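Local structure of thermophilic dibenzothiophene desulfurization enzyme C (Paenibacillus sp. A11-2, 5XDC) at residues V140-T143 and S149-I152; A172-D177 and D181-A186. The protein probably catalyses the FMNH2-dependent oxidation of dibenzothiophene by molecular oxygen to its 5-oxide and 5,5-dioxide, the opening oxidations of dibenzothiophene desulfurization. One frame throughout, in Å; residues are numbered along the deposited sequence. Where two conformers were deposited one is given.

Contact 1: V140-T143 and S149-I152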
loop_
_atom_site.group_PDB
_atom_site.type_symbol
_atom_site.label_atom_id
_atom_site.label_comp_id
_atom_site.label_asym_id
_atom_site.label_seq_id
_atom_site.Cartn_x
_atom_site.Cartn_y
_atom_site.Cartn_z
ATOM N N VAL B 140 -38.994 -13.615 4.618
ATOM C CA VAL B 140 -39.588 -14.919 4.337
ATOM C C VAL B 140 -40.004 -15.554 5.654
ATOM O O VAL B 140 -39.167 -15.810 6.528
ATOM C CB VAL B 140 -38.623 -15.821 3.560
ATOM C CG1 VAL B 140 -39.269 -17.183 3.299
ATOM C CG2 VAL B 140 -38.234 -15.153 2.238
ATOM N N THR B 141 -41.296 -15.824 5.784
ATOM C CA THR B 141 -41.863 -16.323 7.023
ATOM C C THR B 141 -42.271 -17.783 6.877
ATOM O O THR B 141 -42.538 -18.268 5.777
ATOM C CB THR B 141 -43.073 -15.494 7.443
ATOM O OG1 THR B 141 -44.073 -15.566 6.424
ATOM C CG2 THR B 141 -42.656 -14.043 7.658
ATOM N N ALA B 142 -42.288 -18.474 8.012
ATOM C CA ALA B 142 -42.711 -19.868 8.103
ATOM C C ALA B 142 -43.864 -19.945 9.092
ATOM O O ALA B 142 -43.666 -19.735 10.292
ATOM C CB ALA B 142 -41.545 -20.753 8.543
ATOM N N THR B 143 -45.068 -20.239 8.590
ATOM C CA THR B 143 -46.252 -20.347 9.440
ATOM C C THR B 143 -46.519 -21.815 9.745
ATOM O O THR B 143 -46.624 -22.619 8.808
ATOM C CB THR B 143 -47.459 -19.716 8.756
ATOM O OG1 THR B 143 -47.187 -18.336 8.490
ATOM C CG2 THR B 143 -48.693 -19.808 9.637
ATOM N N SER B 149 -45.782 -29.406 9.395
ATOM C CA SER B 149 -45.251 -28.718 8.231
ATOM C C SER B 149 -45.237 -27.211 8.488
ATOM O O SER B 149 -45.815 -26.708 9.455
ATOM C CB SER B 149 -46.081 -29.023 6.985
ATOM O OG SER B 149 -46.018 -30.385 6.611
ATOM N N TYR B 150 -44.566 -26.482 7.597
ATOM C CA TYR B 150 -44.562 -25.028 7.634
ATOM C C TYR B 150 -44.953 -24.503 6.265
ATOM O O TYR B 150 -44.581 -25.076 5.237
ATOM C CB TYR B 150 -43.185 -24.460 8.028
ATOM C CG TYR B 150 -42.912 -24.481 9.511
ATOM C CD1 TYR B 150 -43.363 -23.458 10.327
ATOM C CD2 TYR B 150 -42.220 -25.533 10.104
ATOM C CE1 TYR B 150 -43.132 -23.468 11.684
ATOM C CE2 TYR B 150 -41.979 -25.545 11.475
ATOM C CZ TYR B 150 -42.446 -24.517 12.252
ATOM O OH TYR B 150 -42.222 -24.511 13.609
ATOM N N GLU B 151 -45.706 -23.412 6.257
ATOM C CA GLU B 151 -46.044 -22.719 5.027
ATOM C C GLU B 151 -45.106 -21.528 4.893
ATOM O O GLU B 151 -45.033 -20.691 5.801
ATOM C CB GLU B 151 -47.502 -22.262 5.021
ATOM C CG GLU B 151 -47.916 -21.676 3.669
ATOM C CD GLU B 151 -49.245 -20.964 3.727
ATOM O OE1 GLU B 151 -49.296 -19.768 3.389
ATOM O OE2 GLU B 151 -50.240 -21.596 4.129
ATOM N N ILE B 152 -44.394 -21.465 3.765
ATOM C CA ILE B 152 -43.369 -20.453 3.518
ATOM C C ILE B 152 -43.939 -19.397 2.587
ATOM O O ILE B 152 -44.477 -19.728 1.526
ATOM C CB ILE B 152 -42.102 -21.069 2.901
ATOM C CG1 ILE B 152 -41.654 -22.302 3.678
ATOM C CG2 ILE B 152 -40.993 -20.026 2.833
ATOM C CD1 ILE B 152 -41.343 -22.031 5.111
HETATM O O HOH W 1 -45.613 -17.924 6.134
#
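I152 turns back on itself at its second torsion (chi2 -60°), which carries CD1 over to A142 CB at 3.7 Å, while V140 holds CG1 anti to its backbone N (chi1 179°) and points it at the other branch of the same isoleucine. The two strands are the arms of an antiparallel beta hairpin in the beta domain of an acyl-CoA dehydrogenase fold. V140 CG1 and I152 CG2 stand 3.4 Å apart, tighter than usual for methyls, so I152 is gripped by both branches. A142 CB also meets the ring of Y150, at CD1, 3.7 Å away. A172 of the neighbouring strand packs against V140, A142 and I152, and V220 and V222 close on I152 from the strand beyond, which makes this the buried, apolar face of the hairpin.

T143 and E151 form the hydrogen-bonded pair: T143 N gives to E151 O at 2.8 Å and E151 N returns the bond to T143 O at 2.8 Å, both nearly straight. Their side chains lie on the other face, where the carboxylate of E151 leads off to N153 through OE1. Here a water is hydrogen-bonded to T141 OG1 and T143 OG1 of the one strand, with T143 OG1 2.9 Å from it. E151 O is held twice over, by T143 N and by this water, and A142 CA adds a CA-H...O contact. The bond that crosses to the other strand is the one the water donates to E151 O, at 2.8 Å.

Contact 2: A172-D177 and D181-A186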
loop_
_atom_site.group_PDB
_atom_site.type_symbol
_atom_site.label_atom_id
_atom_site.label_comp_id
_atom_site.label_asym_id
_atom_site.label_seq_id
_atom_site.Cartn_x
_atom_site.Cartn_y
_atom_site.Cartn_z
ATOM N N ALA B 172 -36.274 -19.542 6.720
ATOM C CA ALA B 172 -37.426 -18.692 7.001
ATOM C C ALA B 172 -37.514 -18.465 8.499
ATOM O O ALA B 172 -36.885 -19.171 9.292
ATOM C CB ALA B 172 -38.726 -19.310 6.473
ATOM N N VAL B 173 -38.297 -17.456 8.892
ATOM C CA VAL B 173 -38.513 -17.133 10.300
ATOM C C VAL B 173 -39.949 -17.469 10.668
ATOM O O VAL B 173 -40.883 -17.112 9.941
ATOM C CB VAL B 173 -38.221 -15.657 10.611
ATOM C CG1 VAL B 173 -36.732 -15.425 10.578
ATOM C CG2 VAL B 173 -38.946 -14.746 9.628
ATOM N N THR B 174 -40.125 -18.118 11.812
ATOM C CA THR B 174 -41.459 -18.517 12.222
ATOM C C THR B 174 -42.334 -17.297 12.473
ATOM O O THR B 174 -41.877 -16.267 12.978
ATOM C CB THR B 174 -41.416 -19.386 13.480
ATOM O OG1 THR B 174 -40.804 -18.667 14.558
ATOM C CG2 THR B 174 -40.674 -20.693 13.223
ATOM N N SER B 175 -43.608 -17.438 12.110
ATOM C CA SER B 175 -44.617 -16.403 12.242
ATOM C C SER B 175 -45.939 -17.065 12.614
ATOM O O SER B 175 -46.223 -18.191 12.197
ATOM C CB SER B 175 -44.771 -15.612 10.939
ATOM O OG SER B 175 -45.806 -14.651 11.044
ATOM N N ARG B 176 -46.751 -16.351 13.397
ATOM C CA ARG B 176 -48.023 -16.893 13.881
ATOM C C ARG B 176 -47.807 -18.266 14.510
ATOM O O ARG B 176 -48.571 -19.203 14.287
ATOM C CB ARG B 176 -49.051 -16.953 12.748
ATOM C CG ARG B 176 -49.317 -15.592 12.126
ATOM C CD ARG B 176 -50.270 -15.655 10.945
ATOM N NE ARG B 176 -50.543 -14.321 10.411
ATOM C CZ ARG B 176 -49.736 -13.659 9.583
ATOM N NH1 ARG B 176 -48.590 -14.201 9.178
ATOM N NH2 ARG B 176 -50.075 -12.449 9.159
ATOM N N ASP B 177 -46.743 -18.378 15.303
ATOM C CA ASP B 177 -46.267 -19.658 15.816
ATOM C C ASP B 177 -46.486 -19.729 17.320
ATOM O O ASP B 177 -45.838 -18.980 18.069
ATOM C CB ASP B 177 -44.785 -19.837 15.485
ATOM C CG ASP B 177 -44.290 -21.241 15.757
ATOM O OD1 ASP B 177 -44.868 -21.926 16.630
ATOM O OD2 ASP B 177 -43.312 -21.658 15.094
ATOM N N ASP B 181 -42.428 -16.981 17.776
ATOM C CA ASP B 181 -42.142 -16.332 16.505
ATOM C C ASP B 181 -40.670 -15.926 16.433
ATOM O O ASP B 181 -39.971 -15.840 17.442
ATOM C CB ASP B 181 -43.010 -15.089 16.304
ATOM C CG ASP B 181 -44.497 -15.404 16.216
ATOM O OD1 ASP B 181 -44.860 -16.545 15.870
ATOM O OD2 ASP B 181 -45.310 -14.499 16.489
ATOM N N GLY B 182 -40.208 -15.677 15.212
ATOM C CA GLY B 182 -38.857 -15.203 14.989
ATOM C C GLY B 182 -37.776 -16.252 15.096
ATOM O O GLY B 182 -36.596 -15.894 15.181
ATOM N N ARG B 183 -38.133 -17.532 15.097
ATOM C CA ARG B 183 -37.161 -18.610 15.140
ATOM C C ARG B 183 -36.821 -19.038 13.723
ATOM O O ARG B 183 -37.703 -19.157 12.874
ATOM C CB ARG B 183 -37.714 -19.797 15.931
ATOM C CG ARG B 183 -38.162 -19.442 17.350
ATOM C CD ARG B 183 -38.623 -20.678 18.111
ATOM N NE ARG B 183 -39.889 -21.193 17.585
ATOM C CZ ARG B 183 -40.322 -22.440 17.745
ATOM N NH1 ARG B 183 -39.600 -23.326 18.414
ATOM N NH2 ARG B 183 -41.479 -22.805 17.220
ATOM N N ILE B 184 -35.544 -19.275 13.464
ATOM C CA ILE B 184 -35.132 -19.623 12.111
ATOM C C ILE B 184 -35.414 -21.093 11.855
ATOM O O ILE B 184 -35.005 -21.962 12.634
ATOM C CB ILE B 184 -33.648 -19.307 11.881
ATOM C CG1 ILE B 184 -33.413 -17.801 11.956
ATOM C CG2 ILE B 184 -33.234 -19.818 10.502
ATOM C CD1 ILE B 184 -31.938 -17.415 11.993
ATOM N N VAL B 185 -36.102 -21.384 10.765
ATOM C CA VAL B 185 -36.244 -22.756 10.304
ATOM C C VAL B 185 -35.519 -22.887 8.980
ATOM O O VAL B 185 -35.474 -21.957 8.160
ATOM C CB VAL B 185 -37.710 -23.210 10.156
ATOM C CG1 VAL B 185 -38.379 -23.279 11.515
ATOM C CG2 VAL B 185 -38.459 -22.296 9.222
ATOM N N ALA B 186 -34.945 -24.065 8.781
ATOM C CA ALA B 186 -34.218 -24.410 7.580
ATOM C C ALA B 186 -34.773 -25.717 7.050
ATOM O O ALA B 186 -35.219 -26.570 7.820
ATOM C CB ALA B 186 -32.706 -24.543 7.840
HETATM O O HOH W 2 -46.310 -13.573 14.299
#
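The guanidinium of R183 takes the carboxylate of D177 at its edge: NH2 reaches OD2 at 3.0 Å, in a salt bridge that is also a hydrogen bond. The two planes are turned 67° apart, and NH2 comes to OD2 from above the carboxylate, 47° out of its plane, so this is a single-point grip. T174 OG1 lies obliquely to the same guanidinium.

The hairpin of strands 167-174 and 184-190 is regular at A172 and V185, an antiparallel hydrogen-bonded pair in which each N bonds to the other's O. T174 marks where it departs from this. Its N bonds to R183 O at 2.8 Å and its O receives G182 N at 2.9 Å; with G182 at positive phi this is a G1 beta bulge. OG1 sits between the backbone N and the carbonyl carbon of T174 (chi1 60°), where it accepts R183 N at 3.0 Å and also bonds to G180 O, the carbonyl that R183 NE binds. On the turn side of the bulge, D181 OD1 accepts D177 N at 2.7 Å, and a water accepts from R176 N and donates to D181 OD2.

A leucine in place of R183 would probably leave D177 OD2 without its ionic mate and G180 O without one of its two donors. OD2 also has a weak hydrogen bond with Y150 OH. These partners are consistent with an ionised D177, its OD2 facing R183 and its OD1 taking the amide of N179.

In the fold
Contact 1 closes before contact 2 opens along the chain, and their centres are only 7 Å apart. Each joins the arms of one beta hairpin, and both hairpins belong to the same mixed sheet within the acyl-CoA dehydrogenase middle domain, where strands 141-144 and 167-174 run side by side in parallel. A142 lies at the junction: its N is 2.7 Å from V173 O and its O 2.9 Å from S175 N, both probable hydrogen bonds, and V140 also bonds to V173 through the backbone. Both contacts sit about 26 Å from the centre of the chain and touch no other subunit. The side chains of V140 and A172 are about 8 and 10 Å from that of S128, which binds FMN, though none is bound to this chain here.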